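PDB 5WE0: protection of telomeres protein poz1 from Schizosaccharomyces pombe, which binds telomeric DNA and negatively regulates telomerase and telomere length. Local coordinates for residues I5-V10 with K45-E50; H49-I54 with E107-N112; F17-N22 with P53-I58; F60-F65 with C222-L227. All blocks are in the same frame, centred on the assembly; numbering follows the deposited sequence.

Overall arrangement
The chain is all helical, without strands, and its four contacts run inward from the zinc site. Interaction 1, its centre about 23 Å from the centre of the chain, sets the loop after helix 31-43 against helix 2-18. Further along the same loop, interaction 2 reaches helix 93-115; the centres of the two lie about 16 Å apart. Interaction 3 packs the end of helix 2-18 on the start of helix 54-64, sharing P53 and I54 with interaction 2. Interaction 4, its centre only about 7 Å from that of interaction 3, ties helix 54-64 to helix 209-230. Along the chain interactions 1 and 3 alternate, as do 2 and 4, whereas 3 closes before 4 opens. Helix 54-64 thus contacts both helix 2-18 and helix 209-230.

Interaction 1. Residues I5-V10 with K45-E50; sequences IRSQSV and KSMCHE. With ZN (zinc ion), chain M.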
loop_
_atom_site.group_PDB
_atom_site.type_symbol
_atom_site.label_atom_id
_atom_site.label_comp_id
_atom_site.label_asym_id
_atom_site.label_seq_id
_atom_site.Cartn_x
_atom_site.Cartn_y
_atom_site.Cartn_z
ATOM N N ILE A 5 -25.235 2.240 11.775
ATOM C CA ILE A 5 -25.030 1.135 12.706
ATOM C C ILE A 5 -24.785 -0.161 11.942
ATOM O O ILE A 5 -23.924 -0.966 12.317
ATOM C CB ILE A 5 -26.227 1.020 13.669
ATOM C CG1 ILE A 5 -26.238 2.202 14.638
ATOM C CG2 ILE A 5 -26.134 -0.245 14.503
ATOM C CD1 ILE A 5 -27.608 2.493 15.201
ATOM N N ARG A 6 -25.510 -0.374 10.836
ATOM C CA ARG A 6 -25.263 -1.560 10.015
ATOM C C ARG A 6 -23.863 -1.536 9.405
ATOM O O ARG A 6 -23.150 -2.550 9.426
ATOM C CB ARG A 6 -26.328 -1.685 8.923
ATOM C CG ARG A 6 -27.705 -2.037 9.481
ATOM C CD ARG A 6 -28.702 -2.375 8.412
ATOM N NE ARG A 6 -28.934 -1.255 7.517
ATOM C CZ ARG A 6 -29.979 -0.440 7.594
ATOM N NH1 ARG A 6 -30.894 -0.618 8.535
ATOM N NH2 ARG A 6 -30.113 0.555 6.729
ATOM N N SER A 7 -23.440 -0.380 8.888
ATOM C CA SER A 7 -22.108 -0.263 8.292
ATOM C C SER A 7 -21.008 -0.536 9.313
ATOM O O SER A 7 -20.042 -1.259 9.020
ATOM C CB SER A 7 -21.946 1.117 7.657
ATOM O OG SER A 7 -22.871 1.277 6.586
ATOM N N GLN A 8 -21.139 0.019 10.523
ATOM C CA GLN A 8 -20.142 -0.246 11.559
ATOM C C GLN A 8 -20.084 -1.725 11.890
ATOM O O GLN A 8 -18.999 -2.281 12.108
ATOM C CB GLN A 8 -20.425 0.569 12.813
ATOM C CG GLN A 8 -19.357 1.621 13.066
ATOM C CD GLN A 8 -17.983 0.999 13.357
ATOM O OE1 GLN A 8 -17.873 -0.129 13.866
ATOM N NE2 GLN A 8 -16.930 1.722 12.997
ATOM N N SER A 9 -21.238 -2.386 11.918
ATOM C CA SER A 9 -21.232 -3.819 12.161
ATOM C C SER A 9 -20.569 -4.572 11.007
ATOM O O SER A 9 -19.823 -5.535 11.234
ATOM C CB SER A 9 -22.663 -4.305 12.405
ATOM O OG SER A 9 -22.633 -5.658 12.811
ATOM N N VAL A 10 -20.805 -4.150 9.758
ATOM C CA VAL A 10 -20.082 -4.769 8.634
ATOM C C VAL A 10 -18.570 -4.593 8.809
ATOM O O VAL A 10 -17.787 -5.520 8.560
ATOM C CB VAL A 10 -20.568 -4.197 7.288
ATOM C CG1 VAL A 10 -19.717 -4.750 6.146
ATOM C CG2 VAL A 10 -22.062 -4.493 7.067
ATOM N N LYS A 45 -24.422 5.092 1.705
ATOM C CA LYS A 45 -24.394 6.554 1.691
ATOM C C LYS A 45 -23.847 7.158 2.987
ATOM O O LYS A 45 -23.338 8.284 2.975
ATOM C CB LYS A 45 -25.792 7.104 1.415
ATOM C CG LYS A 45 -26.257 6.965 -0.036
ATOM C CD LYS A 45 -26.972 5.647 -0.262
ATOM C CE LYS A 45 -27.741 5.649 -1.573
ATOM N NZ LYS A 45 -28.536 4.391 -1.727
ATOM N N SER A 46 -23.939 6.453 4.114
ATOM C CA SER A 46 -23.451 7.065 5.342
ATOM C C SER A 46 -21.955 6.861 5.559
ATOM O O SER A 46 -21.398 7.445 6.490
ATOM C CB SER A 46 -24.237 6.545 6.553
ATOM O OG SER A 46 -23.969 5.179 6.788
ATOM N N MET A 47 -21.282 6.078 4.720
ATOM C CA MET A 47 -19.845 5.873 4.864
ATOM C C MET A 47 -19.021 6.727 3.904
ATOM O O MET A 47 -17.787 6.648 3.931
ATOM C CB MET A 47 -19.498 4.391 4.673
ATOM C CG MET A 47 -20.186 3.474 5.675
ATOM S SD MET A 47 -19.800 3.937 7.373
ATOM C CE MET A 47 -18.194 3.175 7.624
ATOM N N CYS A 48 -19.670 7.538 3.059
ATOM C CA CYS A 48 -18.954 8.237 1.997
ATOM C C CYS A 48 -17.863 9.153 2.541
ATOM O O CYS A 48 -16.806 9.287 1.918
ATOM C CB CYS A 48 -19.944 9.027 1.138
ATOM S SG CYS A 48 -20.914 7.940 0.062
ATOM N N HIS A 49 -18.075 9.761 3.707
ATOM C CA HIS A 49 -17.089 10.667 4.292
ATOM C C HIS A 49 -16.602 10.183 5.646
ATOM O O HIS A 49 -16.010 10.958 6.406
ATOM C CB HIS A 49 -17.659 12.082 4.392
ATOM C CG HIS A 49 -18.022 12.642 3.060
ATOM N ND1 HIS A 49 -17.072 13.078 2.162
ATOM C CD2 HIS A 49 -19.209 12.712 2.417
ATOM C CE1 HIS A 49 -17.666 13.465 1.049
ATOM N NE2 HIS A 49 -18.965 13.258 1.180
ATOM N N GLU A 50 -16.792 8.902 5.938
ATOM C CA GLU A 50 -16.217 8.340 7.140
ATOM C C GLU A 50 -14.755 8.009 6.885
ATOM O O GLU A 50 -14.330 7.781 5.746
ATOM C CB GLU A 50 -16.982 7.089 7.563
ATOM C CG GLU A 50 -18.379 7.380 8.094
ATOM C CD GLU A 50 -18.354 8.199 9.380
ATOM O OE1 GLU A 50 -17.605 7.824 10.318
ATOM O OE2 GLU A 50 -19.101 9.203 9.453
HETATM ZN ZN ZN M . -20.111 12.957 -0.540
#
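S7 and M47 meet side chain to side chain. CB of S7 lies 3.5 Å from CG of M47, and the sulfur SD of M47 is also near, 3.6 Å from CB of S7. OG of S7 also lies against the CG methylene of M47, at 3.6 Å. The first torsion of M47 (chi1 -60°, CG beside the backbone N) brings CG to S7, and the bend at chi2 (-57°) keeps SD alongside it. S46 approaches less closely, its OG 4.1 Å from OG of S7, and no hydrogen bond crosses between the segments. What fixes the S7 hydroxyl lies just outside: it is hydrogen-bonded to S44 OG and to E3 O, one turn back in helix 2-18. In the same helix K4 NZ is bonded to S46 O, while M47 also packs on L11. M47 opens a type I beta turn closed by E50 N to M47 O (3.2 Å). H49 occupies the third position of that turn, and its NE2 binds zinc at 2.1 Å; three residues of another protein chain complete the metal site. The arrangement is that of a turn packed on a helix and carrying one ligand of an intermolecular zinc site.

Interaction 2. Residues H49-I54 with E107-N112; sequences HEKMPI and ELERQN. With ZN (zinc ion), chain M.
A salt bridge between K51 and E109 joins the loop entering helix 54-64 to the side of helix 93-115. OE1 of E109 accepts with its syn lone pair from NZ of K51, 2.6 Å away; the two chains approach from opposite directions. K51 starts out with CG opposite its own backbone nitrogen (chi1 -176°) and turns at chi3 and chi4 to bring its ammonium group round to the carboxylate. The same NZ makes a weak bond to M52 O. I54 slides past E109 in the opposite sense, its CB 3.7 Å from OE2 and its CD1 3.9 Å from CB of E109. P53 is the N-cap of helix 54-64, so I54 N is an amide of the first turn; a water accepts from it at 2.7 Å and donates to E109 OE2 at 3.1 Å. The acid so placed near the helix start may be favoured by the helix dipole. Y233 OH is hydrogen-bonded to E109 OE2 as well. Two residues before K51, H49 binds zinc. Elsewhere on helix 93-115, R110 grips E107 side-on through NE and NH2, and Q111 NE2 adds a bond to OE2 of E107.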
loop_
_atom_site.group_PDB
_atom_site.type_symbol
_atom_site.label_atom_id
_atom_site.label_comp_id
_atom_site.label_asym_id
_atom_site.label_seq_id
_atom_site.Cartn_x
_atom_site.Cartn_y
_atom_site.Cartn_z
ATOM N N HIS A 49 -18.075 9.761 3.707
ATOM C CA HIS A 49 -17.089 10.667 4.292
ATOM C C HIS A 49 -16.602 10.183 5.646
ATOM O O HIS A 49 -16.010 10.958 6.406
ATOM C CB HIS A 49 -17.659 12.082 4.392
ATOM C CG HIS A 49 -18.022 12.642 3.060
ATOM N ND1 HIS A 49 -17.072 13.078 2.162
ATOM C CD2 HIS A 49 -19.209 12.712 2.417
ATOM C CE1 HIS A 49 -17.666 13.465 1.049
ATOM N NE2 HIS A 49 -18.965 13.258 1.180
ATOM N N GLU A 50 -16.792 8.902 5.938
ATOM C CA GLU A 50 -16.217 8.340 7.140
ATOM C C GLU A 50 -14.755 8.009 6.885
ATOM O O GLU A 50 -14.330 7.781 5.746
ATOM C CB GLU A 50 -16.982 7.089 7.563
ATOM C CG GLU A 50 -18.379 7.380 8.094
ATOM C CD GLU A 50 -18.354 8.199 9.380
ATOM O OE1 GLU A 50 -17.605 7.824 10.318
ATOM O OE2 GLU A 50 -19.101 9.203 9.453
ATOM N N LYS A 51 -13.980 7.992 7.957
ATOM C CA LYS A 51 -12.572 7.644 7.863
ATOM C C LYS A 51 -12.419 6.135 7.691
ATOM O O LYS A 51 -13.100 5.338 8.350
ATOM C CB LYS A 51 -11.823 8.127 9.115
ATOM C CG LYS A 51 -10.313 7.907 9.086
ATOM C CD LYS A 51 -9.645 8.209 10.439
ATOM C CE LYS A 51 -9.056 6.927 11.064
ATOM N NZ LYS A 51 -7.788 6.460 10.396
ATOM N N MET A 52 -11.535 5.748 6.793
ATOM C CA MET A 52 -11.211 4.344 6.609
ATOM C C MET A 52 -10.434 3.849 7.826
ATOM O O MET A 52 -9.390 4.429 8.153
ATOM C CB MET A 52 -10.389 4.168 5.326
ATOM C CG MET A 52 -9.937 2.762 5.040
ATOM S SD MET A 52 -11.270 1.660 4.498
ATOM C CE MET A 52 -11.866 2.502 3.027
ATOM N N PRO A 53 -10.904 2.818 8.534
ATOM C CA PRO A 53 -10.113 2.268 9.648
ATOM C C PRO A 53 -8.767 1.754 9.145
ATOM O O PRO A 53 -8.645 1.248 8.032
ATOM C CB PRO A 53 -10.986 1.113 10.174
ATOM C CG PRO A 53 -12.364 1.376 9.658
ATOM C CD PRO A 53 -12.187 2.113 8.352
ATOM N N ILE A 54 -7.744 1.869 9.986
ATOM C CA ILE A 54 -6.402 1.565 9.514
ATOM C C ILE A 54 -6.254 0.079 9.171
ATOM O O ILE A 54 -5.479 -0.282 8.263
ATOM C CB ILE A 54 -5.370 2.040 10.554
ATOM C CG1 ILE A 54 -4.076 2.425 9.860
ATOM C CG2 ILE A 54 -5.100 0.978 11.599
ATOM C CD1 ILE A 54 -4.302 3.591 8.860
ATOM N N GLU A 107 1.063 5.286 7.423
ATOM C CA GLU A 107 2.247 5.866 8.036
ATOM C C GLU A 107 1.869 7.078 8.878
ATOM O O GLU A 107 2.443 7.312 9.952
ATOM C CB GLU A 107 3.269 6.249 6.954
ATOM C CG GLU A 107 4.487 7.060 7.439
ATOM C CD GLU A 107 5.349 6.346 8.483
ATOM O OE1 GLU A 107 5.130 5.142 8.763
ATOM O OE2 GLU A 107 6.280 6.988 9.025
ATOM N N LEU A 108 0.908 7.857 8.390
ATOM C CA LEU A 108 0.450 9.039 9.110
ATOM C C LEU A 108 -0.093 8.622 10.470
ATOM O O LEU A 108 0.251 9.207 11.497
ATOM C CB LEU A 108 -0.628 9.772 8.311
ATOM C CG LEU A 108 -0.148 10.923 7.423
ATOM C CD1 LEU A 108 -1.332 11.667 6.823
ATOM C CD2 LEU A 108 0.746 11.870 8.207
ATOM N N GLU A 109 -0.945 7.603 10.463
ATOM C CA GLU A 109 -1.539 7.075 11.692
ATOM C C GLU A 109 -0.493 6.441 12.611
ATOM O O GLU A 109 -0.576 6.573 13.839
ATOM C CB GLU A 109 -2.622 6.057 11.345
ATOM C CG GLU A 109 -3.420 5.542 12.538
ATOM C CD GLU A 109 -4.918 5.602 12.302
ATOM O OE1 GLU A 109 -5.361 6.379 11.418
ATOM O OE2 GLU A 109 -5.647 4.844 12.985
ATOM N N ARG A 110 0.466 5.692 12.048
ATOM C CA ARG A 110 1.538 5.158 12.886
ATOM C C ARG A 110 2.296 6.290 13.576
ATOM O O ARG A 110 2.599 6.210 14.774
ATOM C CB ARG A 110 2.501 4.321 12.060
ATOM C CG ARG A 110 3.551 3.617 12.871
ATOM C CD ARG A 110 4.734 3.256 12.003
ATOM N NE ARG A 110 5.356 4.468 11.475
ATOM C CZ ARG A 110 6.147 5.277 12.187
ATOM N NH1 ARG A 110 6.416 5.006 13.456
ATOM N NH2 ARG A 110 6.659 6.368 11.629
ATOM N N GLN A 111 2.618 7.350 12.830
ATOM C CA GLN A 111 3.345 8.474 13.414
ATOM C C GLN A 111 2.580 9.094 14.581
ATOM O O GLN A 111 3.178 9.418 15.610
ATOM C CB GLN A 111 3.661 9.514 12.359
ATOM C CG GLN A 111 4.832 9.121 11.486
ATOM C CD GLN A 111 5.218 10.213 10.501
ATOM O OE1 GLN A 111 4.901 11.389 10.704
ATOM N NE2 GLN A 111 5.882 9.828 9.422
ATOM N N ASN A 112 1.268 9.322 14.423
ATOM C CA ASN A 112 0.487 9.855 15.543
ATOM C C ASN A 112 0.513 8.930 16.748
ATOM O O ASN A 112 0.663 9.391 17.881
ATOM C CB ASN A 112 -0.956 10.130 15.149
ATOM C CG ASN A 112 -1.133 11.495 14.555
ATOM O OD1 ASN A 112 -0.278 11.987 13.816
ATOM N ND2 ASN A 112 -2.220 12.162 14.943
HETATM ZN ZN ZN M . -20.111 12.957 -0.540
HETATM O O HOH W 1 -8.053 3.071 12.353
#

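Interaction 3. Residues F17-N22 with P53-I58; sequences FFIKEN and PIFMDI
Where helix 2-18 ends and helix 54-64 begins, the backbones come closest at I19 and F55, their CA atoms 6.7 Å apart, with I19 the first residue to leave helical geometry. F18 and F55 cross at about a right angle: CB of F18 sits at the edge of the F55 ring, 4.0 Å from CD1. Beyond it the F18 ring offers its own edge to M56, whose SD is 3.7 Å from CE2 of F18 and 75° off the ring normal, a Met-aromatic contact. I19 covers the stem of F55, its CD1 3.9 Å from CB of F55. F55 holds CG between its backbone N and carbonyl carbon (chi1 81°), a setting generally disfavoured inside helices but easier here in the first turn. One face of the F55 ring carries CG of M56, 3.5 Å above the plane and offset toward the rim. F18 packs further against Y24, edge-to-face, and against an aromatic ring of another protein chain. M56 also touches L11 and L14 of helix 2-18 and L38 of helix 31-43, while I54 and D57 turn to helix 93-115.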
loop_
_atom_site.group_PDB
_atom_site.type_symbol
_atom_site.label_atom_id
_atom_site.label_comp_id
_atom_site.label_asym_id
_atom_site.label_seq_id
_atom_site.Cartn_x
_atom_site.Cartn_y
_atom_site.Cartn_z
ATOM N N PHE A 17 -12.136 -11.009 9.557
ATOM C CA PHE A 17 -11.550 -11.658 8.393
ATOM C C PHE A 17 -10.204 -11.041 8.023
ATOM O O PHE A 17 -9.325 -11.740 7.498
ATOM C CB PHE A 17 -12.495 -11.575 7.175
ATOM C CG PHE A 17 -13.665 -12.530 7.235
ATOM C CD1 PHE A 17 -14.837 -12.171 7.876
ATOM C CD2 PHE A 17 -13.574 -13.797 6.684
ATOM C CE1 PHE A 17 -15.921 -13.049 7.949
ATOM C CE2 PHE A 17 -14.651 -14.686 6.761
ATOM C CZ PHE A 17 -15.825 -14.304 7.391
ATOM N N PHE A 18 -10.018 -9.753 8.287
ATOM C CA PHE A 18 -8.864 -9.053 7.722
ATOM C C PHE A 18 -7.638 -9.067 8.626
ATOM O O PHE A 18 -6.515 -9.211 8.133
ATOM C CB PHE A 18 -9.231 -7.598 7.389
ATOM C CG PHE A 18 -9.914 -7.442 6.061
ATOM C CD1 PHE A 18 -10.145 -8.559 5.254
ATOM C CD2 PHE A 18 -10.305 -6.182 5.604
ATOM C CE1 PHE A 18 -10.775 -8.429 4.014
ATOM C CE2 PHE A 18 -10.929 -6.040 4.356
ATOM C CZ PHE A 18 -11.164 -7.164 3.561
ATOM N N ILE A 19 -7.824 -8.925 9.935
ATOM C CA ILE A 19 -6.693 -8.763 10.841
ATOM C C ILE A 19 -5.992 -10.105 11.016
ATOM O O ILE A 19 -6.611 -11.107 11.387
ATOM C CB ILE A 19 -7.147 -8.164 12.180
ATOM C CG1 ILE A 19 -7.674 -6.748 11.931
ATOM C CG2 ILE A 19 -5.997 -8.120 13.158
ATOM C CD1 ILE A 19 -8.022 -5.969 13.170
ATOM N N LYS A 20 -4.699 -10.130 10.717
ATOM C CA LYS A 20 -3.881 -11.327 10.762
ATOM C C LYS A 20 -2.636 -11.089 11.604
ATOM O O LYS A 20 -2.155 -9.954 11.731
ATOM C CB LYS A 20 -3.459 -11.742 9.353
ATOM C CG LYS A 20 -4.592 -12.107 8.403
ATOM C CD LYS A 20 -5.229 -13.436 8.807
ATOM C CE LYS A 20 -6.220 -13.908 7.736
ATOM N NZ LYS A 20 -6.900 -15.197 8.083
ATOM N N GLU A 21 -2.140 -12.172 12.208
ATOM C CA GLU A 21 -0.806 -12.150 12.803
ATOM C C GLU A 21 0.248 -11.877 11.737
ATOM O O GLU A 21 1.149 -11.041 11.918
ATOM C CB GLU A 21 -0.522 -13.482 13.505
ATOM C CG GLU A 21 0.914 -13.594 14.012
ATOM C CD GLU A 21 1.184 -14.868 14.799
ATOM O OE1 GLU A 21 0.588 -15.919 14.470
ATOM O OE2 GLU A 21 2.010 -14.816 15.736
ATOM N N ASN A 22 0.164 -12.604 10.626
ATOM C CA ASN A 22 0.975 -12.326 9.454
ATOM C C ASN A 22 0.138 -11.526 8.463
ATOM O O ASN A 22 -0.623 -10.646 8.875
ATOM C CB ASN A 22 1.522 -13.620 8.847
ATOM C CG ASN A 22 2.297 -14.446 9.853
ATOM O OD1 ASN A 22 3.290 -13.982 10.427
ATOM N ND2 ASN A 22 1.822 -15.661 10.112
ATOM N N PRO A 53 -10.904 2.818 8.534
ATOM C CA PRO A 53 -10.113 2.268 9.648
ATOM C C PRO A 53 -8.767 1.754 9.145
ATOM O O PRO A 53 -8.645 1.248 8.032
ATOM C CB PRO A 53 -10.986 1.113 10.174
ATOM C CG PRO A 53 -12.364 1.376 9.658
ATOM C CD PRO A 53 -12.187 2.113 8.352
ATOM N N ILE A 54 -7.744 1.869 9.986
ATOM C CA ILE A 54 -6.402 1.565 9.514
ATOM C C ILE A 54 -6.254 0.079 9.171
ATOM O O ILE A 54 -5.479 -0.282 8.263
ATOM C CB ILE A 54 -5.370 2.040 10.554
ATOM C CG1 ILE A 54 -4.076 2.425 9.860
ATOM C CG2 ILE A 54 -5.100 0.978 11.599
ATOM C CD1 ILE A 54 -4.302 3.591 8.860
ATOM N N PHE A 55 -7.009 -0.807 9.848
ATOM C CA PHE A 55 -6.893 -2.233 9.537
ATOM C C PHE A 55 -7.322 -2.517 8.095
ATOM O O PHE A 55 -6.806 -3.447 7.464
ATOM C CB PHE A 55 -7.709 -3.086 10.533
ATOM C CG PHE A 55 -9.194 -3.157 10.220
ATOM C CD1 PHE A 55 -9.698 -4.137 9.356
ATOM C CD2 PHE A 55 -10.087 -2.259 10.806
ATOM C CE1 PHE A 55 -11.079 -4.202 9.061
ATOM C CE2 PHE A 55 -11.468 -2.311 10.516
ATOM C CZ PHE A 55 -11.956 -3.276 9.630
ATOM N N MET A 56 -8.216 -1.690 7.541
ATOM C CA MET A 56 -8.645 -1.875 6.158
ATOM C C MET A 56 -7.553 -1.484 5.163
ATOM O O MET A 56 -7.319 -2.208 4.188
ATOM C CB MET A 56 -9.913 -1.060 5.876
ATOM C CG MET A 56 -11.137 -1.497 6.701
ATOM S SD MET A 56 -12.035 -2.809 5.841
ATOM C CE MET A 56 -12.898 -1.871 4.564
ATOM N N ASP A 57 -6.896 -0.335 5.373
ATOM C CA ASP A 57 -5.764 0.046 4.523
ATOM C C ASP A 57 -4.649 -0.991 4.567
ATOM O O ASP A 57 -4.041 -1.297 3.533
ATOM C CB ASP A 57 -5.221 1.417 4.928
ATOM C CG ASP A 57 -6.089 2.565 4.424
ATOM O OD1 ASP A 57 -6.836 2.368 3.442
ATOM O OD2 ASP A 57 -5.997 3.670 4.982
ATOM N N ILE A 58 -4.364 -1.535 5.754
ATOM C CA ILE A 58 -3.300 -2.528 5.901
ATOM C C ILE A 58 -3.637 -3.780 5.116
ATOM O O ILE A 58 -2.777 -4.355 4.441
ATOM C CB ILE A 58 -3.054 -2.844 7.395
ATOM C CG1 ILE A 58 -2.351 -1.675 8.080
ATOM C CG2 ILE A 58 -2.249 -4.121 7.569
ATOM C CD1 ILE A 58 -2.270 -1.823 9.586
#

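Interaction 4. Residues F60-F65 with C222-L227; sequences FIEYCF and CTKLQL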
loop_
_atom_site.group_PDB
_atom_site.type_symbol
_atom_site.label_atom_id
_atom_site.label_comp_id
_atom_site.label_asym_id
_atom_site.label_seq_id
_atom_site.Cartn_x
_atom_site.Cartn_y
_atom_site.Cartn_z
ATOM N N PHE A 60 -5.634 -3.967 2.548
ATOM C CA PHE A 60 -5.519 -3.634 1.133
ATOM C C PHE A 60 -4.077 -3.739 0.671
ATOM O O PHE A 60 -3.789 -4.351 -0.360
ATOM C CB PHE A 60 -6.038 -2.230 0.837
ATOM C CG PHE A 60 -5.766 -1.828 -0.575
ATOM C CD1 PHE A 60 -6.546 -2.327 -1.609
ATOM C CD2 PHE A 60 -4.656 -1.045 -0.890
ATOM C CE1 PHE A 60 -6.261 -1.996 -2.921
ATOM C CE2 PHE A 60 -4.367 -0.725 -2.196
ATOM C CZ PHE A 60 -5.164 -1.200 -3.212
ATOM N N ILE A 61 -3.154 -3.161 1.436
ATOM C CA ILE A 61 -1.740 -3.193 1.060
ATOM C C ILE A 61 -1.227 -4.629 1.017
ATOM O O ILE A 61 -0.506 -5.018 0.091
ATOM C CB ILE A 61 -0.912 -2.325 2.038
ATOM C CG1 ILE A 61 -1.272 -0.852 1.864
ATOM C CG2 ILE A 61 0.584 -2.585 1.861
ATOM C CD1 ILE A 61 -1.077 -0.332 0.420
ATOM N N GLU A 62 -1.575 -5.436 2.031
ATOM C CA GLU A 62 -1.162 -6.836 2.028
ATOM C C GLU A 62 -1.733 -7.583 0.817
ATOM O O GLU A 62 -1.057 -8.428 0.222
ATOM C CB GLU A 62 -1.605 -7.500 3.331
ATOM C CG GLU A 62 -0.917 -6.908 4.581
ATOM C CD GLU A 62 -1.451 -7.501 5.869
ATOM O OE1 GLU A 62 -2.660 -7.856 5.902
ATOM O OE2 GLU A 62 -0.665 -7.606 6.854
ATOM N N TYR A 63 -2.990 -7.303 0.455
ATOM C CA TYR A 63 -3.621 -7.992 -0.669
ATOM C C TYR A 63 -3.057 -7.489 -1.995
ATOM O O TYR A 63 -2.585 -8.276 -2.821
ATOM C CB TYR A 63 -5.141 -7.781 -0.602
ATOM C CG TYR A 63 -5.964 -8.511 -1.669
ATOM C CD1 TYR A 63 -5.760 -9.861 -1.939
ATOM C CD2 TYR A 63 -6.958 -7.846 -2.388
ATOM C CE1 TYR A 63 -6.514 -10.521 -2.912
ATOM C CE2 TYR A 63 -7.714 -8.500 -3.350
ATOM C CZ TYR A 63 -7.488 -9.832 -3.600
ATOM O OH TYR A 63 -8.231 -10.478 -4.543
ATOM N N CYS A 64 -3.007 -6.164 -2.158
ATOM C CA CYS A 64 -2.528 -5.543 -3.393
ATOM C C CYS A 64 -1.126 -6.014 -3.781
ATOM O O CYS A 64 -0.856 -6.302 -4.954
ATOM C CB CYS A 64 -2.550 -4.029 -3.217
ATOM S SG CYS A 64 -1.954 -3.126 -4.630
ATOM N N PHE A 65 -0.200 -6.043 -2.827
ATOM C CA PHE A 65 1.173 -6.428 -3.122
ATOM C C PHE A 65 1.446 -7.880 -2.769
ATOM O O PHE A 65 2.599 -8.318 -2.843
ATOM C CB PHE A 65 2.166 -5.491 -2.410
ATOM C CG PHE A 65 2.097 -4.086 -2.921
ATOM C CD1 PHE A 65 2.632 -3.763 -4.155
ATOM C CD2 PHE A 65 1.437 -3.108 -2.203
ATOM C CE1 PHE A 65 2.527 -2.481 -4.658
ATOM C CE2 PHE A 65 1.345 -1.819 -2.690
ATOM C CZ PHE A 65 1.883 -1.508 -3.926
ATOM N N CYS A 222 6.120 -4.163 11.388
ATOM C CA CYS A 222 6.613 -3.163 12.323
ATOM C C CYS A 222 5.490 -2.238 12.765
ATOM O O CYS A 222 5.288 -2.010 13.968
ATOM C CB CYS A 222 7.732 -2.356 11.660
ATOM S SG CYS A 222 8.573 -1.153 12.748
ATOM N N THR A 223 4.709 -1.754 11.799
ATOM C CA THR A 223 3.594 -0.861 12.099
ATOM C C THR A 223 2.551 -1.548 12.972
ATOM O O THR A 223 2.096 -0.971 13.963
ATOM C CB THR A 223 2.951 -0.385 10.792
ATOM O OG1 THR A 223 3.910 0.349 10.027
ATOM C CG2 THR A 223 1.777 0.520 11.064
ATOM N N LYS A 224 2.186 -2.798 12.631
ATOM C CA LYS A 224 1.220 -3.564 13.423
ATOM C C LYS A 224 1.682 -3.702 14.861
ATOM O O LYS A 224 0.893 -3.534 15.798
ATOM C CB LYS A 224 1.026 -4.966 12.842
ATOM C CG LYS A 224 0.141 -5.110 11.618
ATOM C CD LYS A 224 -0.068 -6.618 11.347
ATOM C CE LYS A 224 -0.677 -6.867 9.987
ATOM N NZ LYS A 224 -0.433 -8.246 9.492
ATOM N N LEU A 225 2.955 -4.052 15.051
ATOM C CA LEU A 225 3.492 -4.218 16.400
ATOM C C LEU A 225 3.411 -2.914 17.196
ATOM O O LEU A 225 2.867 -2.899 18.298
ATOM C CB LEU A 225 4.929 -4.741 16.324
ATOM C CG LEU A 225 5.609 -5.024 17.659
ATOM C CD1 LEU A 225 4.887 -6.177 18.280
ATOM C CD2 LEU A 225 7.074 -5.383 17.505
ATOM N N GLN A 226 3.892 -1.795 16.629
ATOM C CA GLN A 226 3.862 -0.513 17.350
ATOM C C GLN A 226 2.448 -0.114 17.738
ATOM O O GLN A 226 2.220 0.431 18.827
ATOM C CB GLN A 226 4.439 0.640 16.513
ATOM C CG GLN A 226 5.790 0.412 15.957
ATOM C CD GLN A 226 6.288 1.541 15.024
ATOM O OE1 GLN A 226 5.845 2.694 15.074
ATOM N NE2 GLN A 226 7.181 1.177 14.145
ATOM N N LEU A 227 1.505 -0.277 16.823
ATOM C CA LEU A 227 0.134 0.124 17.112
ATOM C C LEU A 227 -0.449 -0.688 18.261
ATOM O O LEU A 227 -1.133 -0.138 19.125
ATOM C CB LEU A 227 -0.719 -0.028 15.856
ATOM C CG LEU A 227 -0.385 0.947 14.723
ATOM C CD1 LEU A 227 -1.192 0.587 13.499
ATOM C CD2 LEU A 227 -0.665 2.396 15.115
#
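E62 and K224 form a buried salt bridge between helix 54-64 and helix 209-230, close to the centre of the fold. The helices are well separated here, with the CA atoms of E62 and K224 12.1 Å apart, and two long side chains reaching toward each other make the contact. NZ of K224 lies 2.7 Å from OE2 of E62 on its syn side, and CE of K224 follows at 3.2 Å from the same oxygen. K224 spans the distance with an extended chain, and E62 is extended beyond CG as well, its chi2 at 175°. Each end has further partners. H23 ND1 is hydrogen-bonded to E62 OE2 and Y24 N to OE1, while K224 NZ is bonded to Q221 OE1 and, weakly, to K20 O. With several polar partners and an opposite charge at bonding distance, both groups are probably ionised despite their burial, each offsetting the other's charge.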